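Local coordinates for 4-dehydrase (PDB 2PO3), which takes part in the biosynthesis of desosamine, probably as a pyridoxal phosphate-dependent aminotransferase acting on a TDP-linked sugar, at residues R312-V315 and M316-K320; F330-C334 and H335-P339; L256-F259 and P260-D264; T365-D369 and D370-R374. All coordinates share one frame; numbering follows the deposited sequence.

Contact 1: R312-V315 and M316-K320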
loop_
_atom_site.group_PDB
_atom_site.type_symbol
_atom_site.label_atom_id
_atom_site.label_comp_id
_atom_site.label_asym_id
_atom_site.label_seq_id
_atom_site.Cartn_x
_atom_site.Cartn_y
_atom_site.Cartn_z
ATOM N N ARG A 312 -27.470 3.674 -21.696
ATOM C CA ARG A 312 -26.038 3.322 -21.629
ATOM C C ARG A 312 -25.799 1.931 -21.005
ATOM O O ARG A 312 -25.002 1.100 -21.454
ATOM C CB ARG A 312 -25.362 4.385 -20.759
ATOM C CG ARG A 312 -23.834 4.307 -20.681
ATOM C CD ARG A 312 -23.364 3.353 -19.583
ATOM N NE ARG A 312 -24.047 3.498 -18.283
ATOM C CZ ARG A 312 -23.868 4.508 -17.424
ATOM N NH1 ARG A 312 -23.037 5.508 -17.691
ATOM N NH2 ARG A 312 -24.537 4.526 -16.261
ATOM N N ASP A 313 -26.532 1.664 -19.932
ATOM C CA ASP A 313 -26.398 0.406 -19.227
ATOM C C ASP A 313 -26.652 -0.808 -20.083
ATOM O O ASP A 313 -25.939 -1.812 -20.008
ATOM C CB ASP A 313 -27.306 0.356 -17.993
ATOM C CG ASP A 313 -26.887 1.296 -16.899
ATOM O OD1 ASP A 313 -25.831 1.908 -16.923
ATOM O OD2 ASP A 313 -27.771 1.359 -15.925
ATOM N N LEU A 314 -27.699 -0.701 -20.890
ATOM C CA LEU A 314 -28.092 -1.775 -21.769
ATOM C C LEU A 314 -27.080 -1.931 -22.886
ATOM O O LEU A 314 -26.745 -3.053 -23.316
ATOM C CB LEU A 314 -29.517 -1.588 -22.304
ATOM C CG LEU A 314 -30.065 -2.872 -22.953
ATOM C CD1 LEU A 314 -29.862 -4.109 -22.068
ATOM C CD2 LEU A 314 -31.556 -2.695 -23.226
ATOM N N VAL A 315 -26.587 -0.773 -23.329
ATOM C CA VAL A 315 -25.580 -0.805 -24.353
ATOM C C VAL A 315 -24.405 -1.649 -23.805
ATOM O O VAL A 315 -23.864 -2.579 -24.455
ATOM C CB VAL A 315 -25.102 0.596 -24.690
ATOM C CG1 VAL A 315 -23.814 0.393 -25.473
ATOM C CG2 VAL A 315 -26.139 1.346 -25.554
ATOM N N MET A 316 -24.038 -1.346 -22.554
ATOM C CA MET A 316 -22.956 -2.045 -21.860
ATOM C C MET A 316 -23.134 -3.562 -21.871
ATOM O O MET A 316 -22.253 -4.373 -22.219
ATOM C CB MET A 316 -22.890 -1.549 -20.416
ATOM C CG MET A 316 -21.951 -0.381 -20.206
ATOM S SD MET A 316 -21.207 -0.389 -18.537
ATOM C CE MET A 316 -21.811 -1.955 -17.916
ATOM N N GLU A 317 -24.326 -3.955 -21.464
ATOM C CA GLU A 317 -24.658 -5.372 -21.409
ATOM C C GLU A 317 -24.564 -6.055 -22.763
ATOM O O GLU A 317 -24.055 -7.173 -22.884
ATOM C CB GLU A 317 -26.092 -5.572 -20.898
ATOM C CG GLU A 317 -26.263 -5.308 -19.392
ATOM C CD GLU A 317 -27.516 -5.961 -18.864
ATOM O OE1 GLU A 317 -28.514 -5.335 -18.530
ATOM O OE2 GLU A 317 -27.440 -7.272 -18.855
ATOM N N VAL A 318 -25.077 -5.375 -23.784
ATOM C CA VAL A 318 -25.071 -5.920 -25.126
ATOM C C VAL A 318 -23.653 -6.181 -25.594
ATOM O O VAL A 318 -23.361 -7.206 -26.210
ATOM C CB VAL A 318 -25.804 -5.008 -26.109
ATOM C CG1 VAL A 318 -25.723 -5.562 -27.525
ATOM C CG2 VAL A 318 -27.269 -4.836 -25.710
ATOM N N LEU A 319 -22.765 -5.229 -25.295
ATOM C CA LEU A 319 -21.387 -5.418 -25.722
ATOM C C LEU A 319 -20.700 -6.486 -24.867
ATOM O O LEU A 319 -19.939 -7.327 -25.334
ATOM C CB LEU A 319 -20.579 -4.112 -25.700
ATOM C CG LEU A 319 -20.922 -3.074 -26.779
ATOM C CD1 LEU A 319 -22.430 -2.864 -26.943
ATOM C CD2 LEU A 319 -20.254 -1.744 -26.410
ATOM N N LYS A 320 -20.970 -6.455 -23.581
ATOM C CA LYS A 320 -20.355 -7.450 -22.764
ATOM C C LYS A 320 -20.696 -8.827 -23.301
ATOM O O LYS A 320 -19.886 -9.749 -23.304
ATOM C CB LYS A 320 -20.821 -7.338 -21.335
ATOM C CG LYS A 320 -20.116 -8.363 -20.466
ATOM C CD LYS A 320 -19.944 -7.888 -19.032
ATOM C CE LYS A 320 -18.494 -7.846 -18.561
ATOM N NZ LYS A 320 -17.788 -6.556 -18.774
#
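Arg312 and Met316, one turn apart on the helix 312-321, are joined first by the backbone. Met316 N donates to Arg312 O at 2.8 Å. Glu317 N does the same to Asp313 O at 3.1 Å, and Val318 N to Leu314 O at 2.9 Å. These are the i to i+4 bonds of a regular alpha helix.

The apolar contacts follow the same spacing. Val315 and Leu319 lie side by side and point the same way, with Val315 CG1 3.8 Å from Leu319 CD1. Val315 chi1 of 165° sets CG1 beside the carbonyl carbon, on the side of the next turn. Arg312 CD rests 4.0 Å from Met316 CG, so only the aliphatic part of the arginine meets the methionine.

The salt bridge is between neighbours in sequence, Arg312 and Asp313. The arginine chain bends at chi2 and chi3, and NE lies 2.7 Å from Asp313 OD1. NH2 reaches the same oxygen at 3.0 Å. The grip is side-on, with OD1 in the guanidinium plane. The buried Arg312 is satisfied further: NH1 donates to Val358 O and Ala355 O.

Val315 packs against Leu379 of helix 369-394, and Val318 and Leu319 against Cys382 of the same helix. Arg312, Val315 and Met316 meet Leu359 of strand 358-361, and Leu319 touches Val324 of strand 324-325.

Contact 2: F330-C334 and H335-P339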
loop_
_atom_site.group_PDB
_atom_site.type_symbol
_atom_site.label_atom_id
_atom_site.label_comp_id
_atom_site.label_asym_id
_atom_site.label_seq_id
_atom_site.Cartn_x
_atom_site.Cartn_y
_atom_site.Cartn_z
ATOM N N PHE A 330 -17.449 7.757 -15.005
ATOM C CA PHE A 330 -17.894 7.143 -13.757
ATOM C C PHE A 330 -19.379 7.270 -13.532
ATOM O O PHE A 330 -19.999 8.256 -13.906
ATOM C CB PHE A 330 -17.152 7.705 -12.538
ATOM C CG PHE A 330 -15.680 7.554 -12.802
ATOM C CD1 PHE A 330 -14.976 8.583 -13.424
ATOM C CD2 PHE A 330 -15.007 6.377 -12.474
ATOM C CE1 PHE A 330 -13.623 8.417 -13.724
ATOM C CE2 PHE A 330 -13.649 6.204 -12.754
ATOM C CZ PHE A 330 -12.969 7.221 -13.412
ATOM N N SER A 331 -19.915 6.235 -12.895
ATOM C CA SER A 331 -21.318 6.156 -12.604
ATOM C C SER A 331 -21.527 5.127 -11.518
ATOM O O SER A 331 -20.991 4.015 -11.600
ATOM C CB SER A 331 -22.050 5.781 -13.886
ATOM O OG SER A 331 -23.353 5.261 -13.665
ATOM N N PRO A 332 -22.291 5.497 -10.489
ATOM C CA PRO A 332 -22.882 6.802 -10.382
ATOM C C PRO A 332 -21.857 7.742 -9.747
ATOM O O PRO A 332 -20.725 7.330 -9.525
ATOM C CB PRO A 332 -24.025 6.593 -9.381
ATOM C CG PRO A 332 -23.682 5.394 -8.523
ATOM C CD PRO A 332 -22.662 4.610 -9.327
ATOM N N GLY A 333 -22.245 8.996 -9.455
ATOM C CA GLY A 333 -21.382 9.969 -8.790
ATOM C C GLY A 333 -21.104 9.365 -7.410
ATOM O O GLY A 333 -21.858 8.516 -6.938
ATOM N N CYS A 334 -20.018 9.751 -6.760
ATOM C CA CYS A 334 -19.683 9.199 -5.462
ATOM C C CYS A 334 -20.718 9.520 -4.419
ATOM O O CYS A 334 -20.843 8.790 -3.430
ATOM C CB CYS A 334 -18.329 9.761 -5.000
ATOM S SG CYS A 334 -17.029 9.143 -6.081
ATOM N N HIS A 335 -21.440 10.627 -4.645
ATOM C CA HIS A 335 -22.446 11.039 -3.674
ATOM C C HIS A 335 -23.554 10.027 -3.527
ATOM O O HIS A 335 -24.410 10.121 -2.663
ATOM C CB HIS A 335 -23.016 12.419 -3.965
ATOM C CG HIS A 335 -23.896 12.451 -5.167
ATOM N ND1 HIS A 335 -23.389 12.371 -6.461
ATOM C CD2 HIS A 335 -25.243 12.562 -5.265
ATOM C CE1 HIS A 335 -24.417 12.448 -7.297
ATOM N NE2 HIS A 335 -25.550 12.561 -6.615
ATOM N N GLU A 336 -23.530 9.048 -4.400
ATOM C CA GLU A 336 -24.520 7.992 -4.390
ATOM C C GLU A 336 -23.929 6.678 -3.936
ATOM O O GLU A 336 -24.597 5.651 -3.999
ATOM C CB GLU A 336 -25.147 7.782 -5.775
ATOM C CG GLU A 336 -25.914 9.032 -6.243
ATOM C CD GLU A 336 -27.000 8.716 -7.227
ATOM O OE1 GLU A 336 -27.826 7.831 -7.061
ATOM O OE2 GLU A 336 -26.897 9.419 -8.324
ATOM N N LEU A 337 -22.679 6.705 -3.468
ATOM C CA LEU A 337 -22.071 5.462 -3.031
ATOM C C LEU A 337 -21.963 5.474 -1.518
ATOM O O LEU A 337 -21.951 6.562 -0.962
ATOM C CB LEU A 337 -20.622 5.381 -3.572
ATOM C CG LEU A 337 -20.435 5.242 -5.093
ATOM C CD1 LEU A 337 -18.931 5.233 -5.399
ATOM C CD2 LEU A 337 -21.031 3.913 -5.554
ATOM N N GLU A 338 -21.869 4.290 -0.870
ATOM C CA GLU A 338 -21.708 4.251 0.586
ATOM C C GLU A 338 -20.295 4.652 0.945
ATOM O O GLU A 338 -19.358 4.362 0.226
ATOM C CB GLU A 338 -22.033 2.901 1.219
ATOM C CG GLU A 338 -23.447 2.443 0.820
ATOM C CD GLU A 338 -24.495 3.132 1.653
ATOM O OE1 GLU A 338 -24.256 3.820 2.650
ATOM O OE2 GLU A 338 -25.687 2.941 1.165
ATOM N N PRO A 339 -20.139 5.343 2.052
ATOM C CA PRO A 339 -21.273 5.676 2.906
ATOM C C PRO A 339 -21.919 7.034 2.575
ATOM O O PRO A 339 -22.625 7.550 3.438
ATOM C CB PRO A 339 -20.541 5.845 4.268
ATOM C CG PRO A 339 -19.184 6.485 3.952
ATOM C CD PRO A 339 -18.866 5.985 2.542
HETATM O O HOH W 1 -25.176 9.894 -9.986
#
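Gly333 and Glu336 mark a short 3-10 turn in the loop between strand 324-325 and helix 349-355. This loop also carries Phe330, a residue of the ligand pocket that touches the bound external aldimine. The turn is held by i to i+3 backbone bonds. Leu337 N donates to Cys334 O at 2.8 Å, coming in from well above the carbonyl plane. Glu336 N donates to Gly333 O at 3.1 Å, though the place of this nitrogen is less certain.

Pro332 follows a cis peptide bond and lays its ring against the turn. Its CG lies 3.9 Å from Glu336 CB, and its CD is 4.2 Å from Leu337 CD2. On the other branch of the leucine, CD1 comes within 4.4 Å of Cys334 SG. A water accepts from Gly333 N at 3.1 Å. Its second leg, to Glu336 OE2, is modelled too short to be trusted.

With CG between its own N and carbonyl carbon (chi1 71°), His335 turns its ring to two partners: ND1 bonds to Ser97 OG and NE2 to Glu352 OE1. Glu336 CG sits over one face of the imidazole, 3.6 Å above its plane and offset toward the rim.

Glu338 packs on Gly233 of the second subunit, and Pro339 on its Ser235. Within the chain, the turn lies between helix 349-355, strand 113-117, where Phe116 meets Cys334 and His335, and helix 102-109, where Pro104 meets Cys334.

Contact 3: L256-F259 and P260-D264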
loop_
_atom_site.group_PDB
_atom_site.type_symbol
_atom_site.label_atom_id
_atom_site.label_comp_id
_atom_site.label_asym_id
_atom_site.label_seq_id
_atom_site.Cartn_x
_atom_site.Cartn_y
_atom_site.Cartn_z
ATOM N N LEU A 256 7.215 3.618 -18.373
ATOM C CA LEU A 256 7.405 5.001 -18.743
ATOM C C LEU A 256 8.114 5.012 -20.091
ATOM O O LEU A 256 7.943 5.894 -20.903
ATOM C CB LEU A 256 8.354 5.710 -17.759
ATOM C CG LEU A 256 7.742 6.268 -16.483
ATOM C CD1 LEU A 256 8.905 6.840 -15.673
ATOM C CD2 LEU A 256 6.719 7.363 -16.806
ATOM N N ASP A 257 8.935 4.009 -20.306
ATOM C CA ASP A 257 9.694 3.872 -21.526
ATOM C C ASP A 257 8.797 3.708 -22.727
ATOM O O ASP A 257 9.123 4.197 -23.804
ATOM C CB ASP A 257 10.713 2.683 -21.469
ATOM C CG ASP A 257 11.939 2.852 -20.564
ATOM O OD1 ASP A 257 12.305 3.934 -20.121
ATOM O OD2 ASP A 257 12.594 1.722 -20.317
ATOM N N ALA A 258 7.674 3.005 -22.539
ATOM C CA ALA A 258 6.718 2.743 -23.620
ATOM C C ALA A 258 5.671 3.829 -23.824
ATOM O O ALA A 258 4.890 3.807 -24.791
ATOM C CB ALA A 258 6.000 1.421 -23.328
ATOM N N PHE A 259 5.655 4.749 -22.872
ATOM C CA PHE A 259 4.694 5.817 -22.840
ATOM C C PHE A 259 4.474 6.561 -24.165
ATOM O O PHE A 259 3.368 6.722 -24.691
ATOM C CB PHE A 259 4.932 6.710 -21.614
ATOM C CG PHE A 259 3.740 7.562 -21.217
ATOM C CD1 PHE A 259 2.441 7.151 -21.529
ATOM C CD2 PHE A 259 3.926 8.759 -20.519
ATOM C CE1 PHE A 259 1.329 7.906 -21.157
ATOM C CE2 PHE A 259 2.828 9.530 -20.135
ATOM C CZ PHE A 259 1.539 9.103 -20.468
ATOM N N PRO A 260 5.562 7.029 -24.725
ATOM C CA PRO A 260 5.464 7.766 -25.957
ATOM C C PRO A 260 4.701 7.048 -27.057
ATOM O O PRO A 260 3.870 7.605 -27.758
ATOM C CB PRO A 260 6.886 8.209 -26.328
ATOM C CG PRO A 260 7.768 7.870 -25.130
ATOM C CD PRO A 260 6.945 7.006 -24.186
ATOM N N GLU A 261 4.965 5.788 -27.193
ATOM C CA GLU A 261 4.317 5.002 -28.186
ATOM C C GLU A 261 2.887 4.679 -27.781
ATOM O O GLU A 261 2.033 4.534 -28.639
ATOM C CB GLU A 261 5.205 3.786 -28.463
ATOM C CG GLU A 261 4.539 2.649 -29.248
ATOM C CD GLU A 261 5.188 1.314 -28.968
ATOM O OE1 GLU A 261 6.353 1.184 -28.595
ATOM O OE2 GLU A 261 4.349 0.309 -29.157
ATOM N N VAL A 262 2.614 4.591 -26.484
ATOM C CA VAL A 262 1.269 4.309 -25.996
ATOM C C VAL A 262 0.372 5.501 -26.342
ATOM O O VAL A 262 -0.748 5.407 -26.864
ATOM C CB VAL A 262 1.356 4.124 -24.490
ATOM C CG1 VAL A 262 0.035 4.520 -23.851
ATOM C CG2 VAL A 262 1.793 2.700 -24.122
ATOM N N ILE A 263 0.894 6.688 -26.062
ATOM C CA ILE A 263 0.117 7.876 -26.370
ATOM C C ILE A 263 -0.292 7.940 -27.833
ATOM O O ILE A 263 -1.415 8.288 -28.189
ATOM C CB ILE A 263 0.917 9.114 -26.011
ATOM C CG1 ILE A 263 1.109 9.156 -24.517
ATOM C CG2 ILE A 263 0.181 10.396 -26.401
ATOM C CD1 ILE A 263 0.993 10.592 -24.034
ATOM N N ASP A 264 0.669 7.607 -28.685
ATOM C CA ASP A 264 0.491 7.613 -30.117
ATOM C C ASP A 264 -0.599 6.673 -30.484
ATOM O O ASP A 264 -1.472 7.056 -31.255
ATOM C CB ASP A 264 1.747 7.170 -30.876
ATOM C CG ASP A 264 2.746 8.282 -30.950
ATOM O OD1 ASP A 264 2.434 9.456 -30.824
ATOM O OD2 ASP A 264 3.974 7.849 -31.116
HETATM O O HOH W 2 7.685 4.391 -26.886
#
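Phe259, with CG opposite its backbone N (chi1 -160°), leans its ring along the helix toward the next turn. Ile263 CG1 stands beside its own N (chi1 -66°) and comes to meet it. Ile263 CD1 then lies over one face of the phenyl group, 4.2 Å from the centroid and 26° off the normal. This is a CH-pi contact. Ile263 CG1 is closer to the rim, 3.6 Å from Phe259 CE1. Val262 CG1 approaches the edge, near the ring plane, 4.3 Å from Phe259 CD1.

The backbone turns at a proline. Pro260 N has no hydrogen to give, and its CD sits 3.6 Å from Leu256 O. The helix 246-276 is kinked where the nitrogens of Pro260 and Glu261 lack the i to i-4 bond. A water bridges Asp257 O and Glu261 N with weak bonds. Regular bonding resumes with Val262 N to Ala258 O at 2.9 Å. Ile263 N to Phe259 O is nearly straight, at 2.8 Å.

The ring also packs on Leu176, Ala201 and Val202. It lies about 8 Å, side chain to side chain, from Lys200, the predicted site of cofactor attachment. Replacing Phe259 by an alanine would probably open a gap beside Ala201 and Val202 and leave Ile263 CD1 without the ring face it packs on. The chemistry divides in two: apolar and CH-pi contacts pack the phenyl ring on the buried side, while water supplies weak bonds where proline breaks the helix.

Contact 4: T365-D369 and D370-R374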
loop_
_atom_site.group_PDB
_atom_site.type_symbol
_atom_site.label_atom_id
_atom_site.label_comp_id
_atom_site.label_asym_id
_atom_site.label_seq_id
_atom_site.Cartn_x
_atom_site.Cartn_y
_atom_site.Cartn_z
ATOM N N THR A 365 -2.388 -0.233 -26.477
ATOM C CA THR A 365 -1.661 -1.027 -27.439
ATOM C C THR A 365 -2.276 -2.357 -27.748
ATOM O O THR A 365 -1.919 -3.001 -28.735
ATOM C CB THR A 365 -0.175 -1.076 -27.137
ATOM O OG1 THR A 365 0.040 -1.799 -25.925
ATOM C CG2 THR A 365 0.261 0.391 -27.055
ATOM N N ALA A 366 -3.227 -2.767 -26.928
ATOM C CA ALA A 366 -3.885 -4.027 -27.199
ATOM C C ALA A 366 -4.955 -3.872 -28.299
ATOM O O ALA A 366 -5.385 -4.833 -28.925
ATOM C CB ALA A 366 -4.500 -4.591 -25.920
ATOM N N ILE A 367 -5.416 -2.651 -28.557
ATOM C CA ILE A 367 -6.456 -2.457 -29.553
ATOM C C ILE A 367 -5.955 -1.869 -30.869
ATOM O O ILE A 367 -5.132 -0.957 -30.868
ATOM C CB ILE A 367 -7.490 -1.576 -28.851
ATOM C CG1 ILE A 367 -8.225 -2.382 -27.782
ATOM C CG2 ILE A 367 -8.450 -0.859 -29.776
ATOM C CD1 ILE A 367 -9.069 -3.516 -28.354
ATOM N N GLY A 368 -6.470 -2.404 -31.987
ATOM C CA GLY A 368 -6.165 -1.999 -33.349
ATOM C C GLY A 368 -7.455 -1.682 -34.114
ATOM O O GLY A 368 -8.565 -1.888 -33.612
ATOM N N ASP A 369 -7.298 -1.198 -35.352
ATOM C CA ASP A 369 -8.405 -0.815 -36.226
ATOM C C ASP A 369 -9.545 -1.792 -36.361
ATOM O O ASP A 369 -10.710 -1.405 -36.293
ATOM C CB ASP A 369 -7.964 -0.259 -37.585
ATOM C CG ASP A 369 -6.671 0.516 -37.472
ATOM O OD1 ASP A 369 -6.458 1.330 -36.578
ATOM O OD2 ASP A 369 -5.801 0.216 -38.421
ATOM N N ASP A 370 -9.187 -3.055 -36.568
ATOM C CA ASP A 370 -10.166 -4.089 -36.711
ATOM C C ASP A 370 -11.012 -4.226 -35.473
ATOM O O ASP A 370 -12.225 -4.404 -35.517
ATOM C CB ASP A 370 -9.464 -5.388 -37.077
ATOM C CG ASP A 370 -8.987 -5.275 -38.496
ATOM O OD1 ASP A 370 -9.465 -4.467 -39.290
ATOM O OD2 ASP A 370 -7.970 -6.075 -38.757
ATOM N N ASP A 371 -10.340 -4.129 -34.342
ATOM C CA ASP A 371 -11.010 -4.212 -33.076
ATOM C C ASP A 371 -11.987 -3.037 -32.951
ATOM O O ASP A 371 -13.144 -3.169 -32.543
ATOM C CB ASP A 371 -9.929 -3.975 -32.019
ATOM C CG ASP A 371 -8.887 -5.026 -32.120
ATOM O OD1 ASP A 371 -9.159 -6.214 -32.095
ATOM O OD2 ASP A 371 -7.695 -4.514 -32.289
ATOM N N ILE A 372 -11.478 -1.866 -33.319
ATOM C CA ILE A 372 -12.238 -0.624 -33.245
ATOM C C ILE A 372 -13.528 -0.675 -34.013
ATOM O O ILE A 372 -14.585 -0.338 -33.512
ATOM C CB ILE A 372 -11.385 0.614 -33.473
ATOM C CG1 ILE A 372 -10.416 0.735 -32.288
ATOM C CG2 ILE A 372 -12.287 1.845 -33.592
ATOM C CD1 ILE A 372 -9.307 1.762 -32.476
ATOM N N ARG A 373 -13.413 -1.140 -35.235
ATOM C CA ARG A 373 -14.536 -1.279 -36.132
ATOM C C ARG A 373 -15.561 -2.228 -35.532
ATOM O O ARG A 373 -16.777 -2.071 -35.540
ATOM C CB ARG A 373 -13.973 -1.951 -37.383
ATOM C CG ARG A 373 -14.368 -1.321 -38.706
ATOM C CD ARG A 373 -14.008 -2.201 -39.903
ATOM N NE ARG A 373 -14.988 -3.271 -40.121
ATOM C CZ ARG A 373 -14.815 -4.565 -39.802
ATOM N NH1 ARG A 373 -13.683 -5.023 -39.248
ATOM N NH2 ARG A 373 -15.806 -5.421 -40.056
ATOM N N ARG A 374 -15.057 -3.306 -35.019
ATOM C CA ARG A 374 -15.983 -4.253 -34.447
ATOM C C ARG A 374 -16.812 -3.582 -33.350
ATOM O O ARG A 374 -18.017 -3.782 -33.262
ATOM C CB ARG A 374 -15.206 -5.474 -33.964
ATOM C CG ARG A 374 -15.809 -6.188 -32.759
ATOM C CD ARG A 374 -14.889 -7.256 -32.168
ATOM N NE ARG A 374 -15.531 -8.022 -31.101
ATOM C CZ ARG A 374 -14.903 -8.871 -30.306
ATOM N NH1 ARG A 374 -13.598 -9.097 -30.432
ATOM N NH2 ARG A 374 -15.602 -9.501 -29.358
#
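The backbone passes from loop to helix at Gly368, the N-cap, whose O accepts from Ile372 N at 2.9 Å, while Asp369 O accepts from Arg373 N, also at 2.9 Å. The side chain of Asp371 turns back to the cap. Its CG stands beside its own N, chi1 -61°, and OD2 takes the N-H of Gly368. The modelled length, 2.5 Å from Gly368 N to Asp371 OD2, is very short.

This is the side-chain-to-backbone half of a capping box. The glycine has no side chain to return the bond. Ile367, just before the cap, and Ile372, four residues after it, add a hydrophobic staple. Ile367 CG2 meets Ile372 CG1 at 3.6 Å and CD1 at 3.9 Å. The other branch of Ile367 puts CD1 3.8 Å from Asp371 CB. An alanine in place of Ile367 would remove both branches and is likely to leave a gap beside Ile372 CG1 and Asp371 CB.

Asp369, Asp370 and Asp371 occupy the first helix turn, where their negative charges probably interact well with the helix N terminus. Ile367 and Asp371 both touch Leu21 of strand 21-22. Ile372 packs on Asn269, Ala272, Tyr273 and His276 of helix 246-276.

How the contacts relate
Along the chain the order is contact 3, contact 1, contact 2, contact 4. The four are in series, and none nests in or crosses another. Each is local. Contacts 3 and 1 lie within helices, contact 2 closes a turn in the loop before helix 349-355, and contact 4 starts helix 369-394. Contacts 3 and 4 touch through Val262 CG2 and Thr365 CG2, 4.0 Å apart. Contacts 1 and 2 meet at a weak bond between Arg312 NH2 and Ser331 OG. Helix 369-394 relates contacts 1 and 4: contact 4 begins it against helix 246-276, and contact 1 packs on it further along.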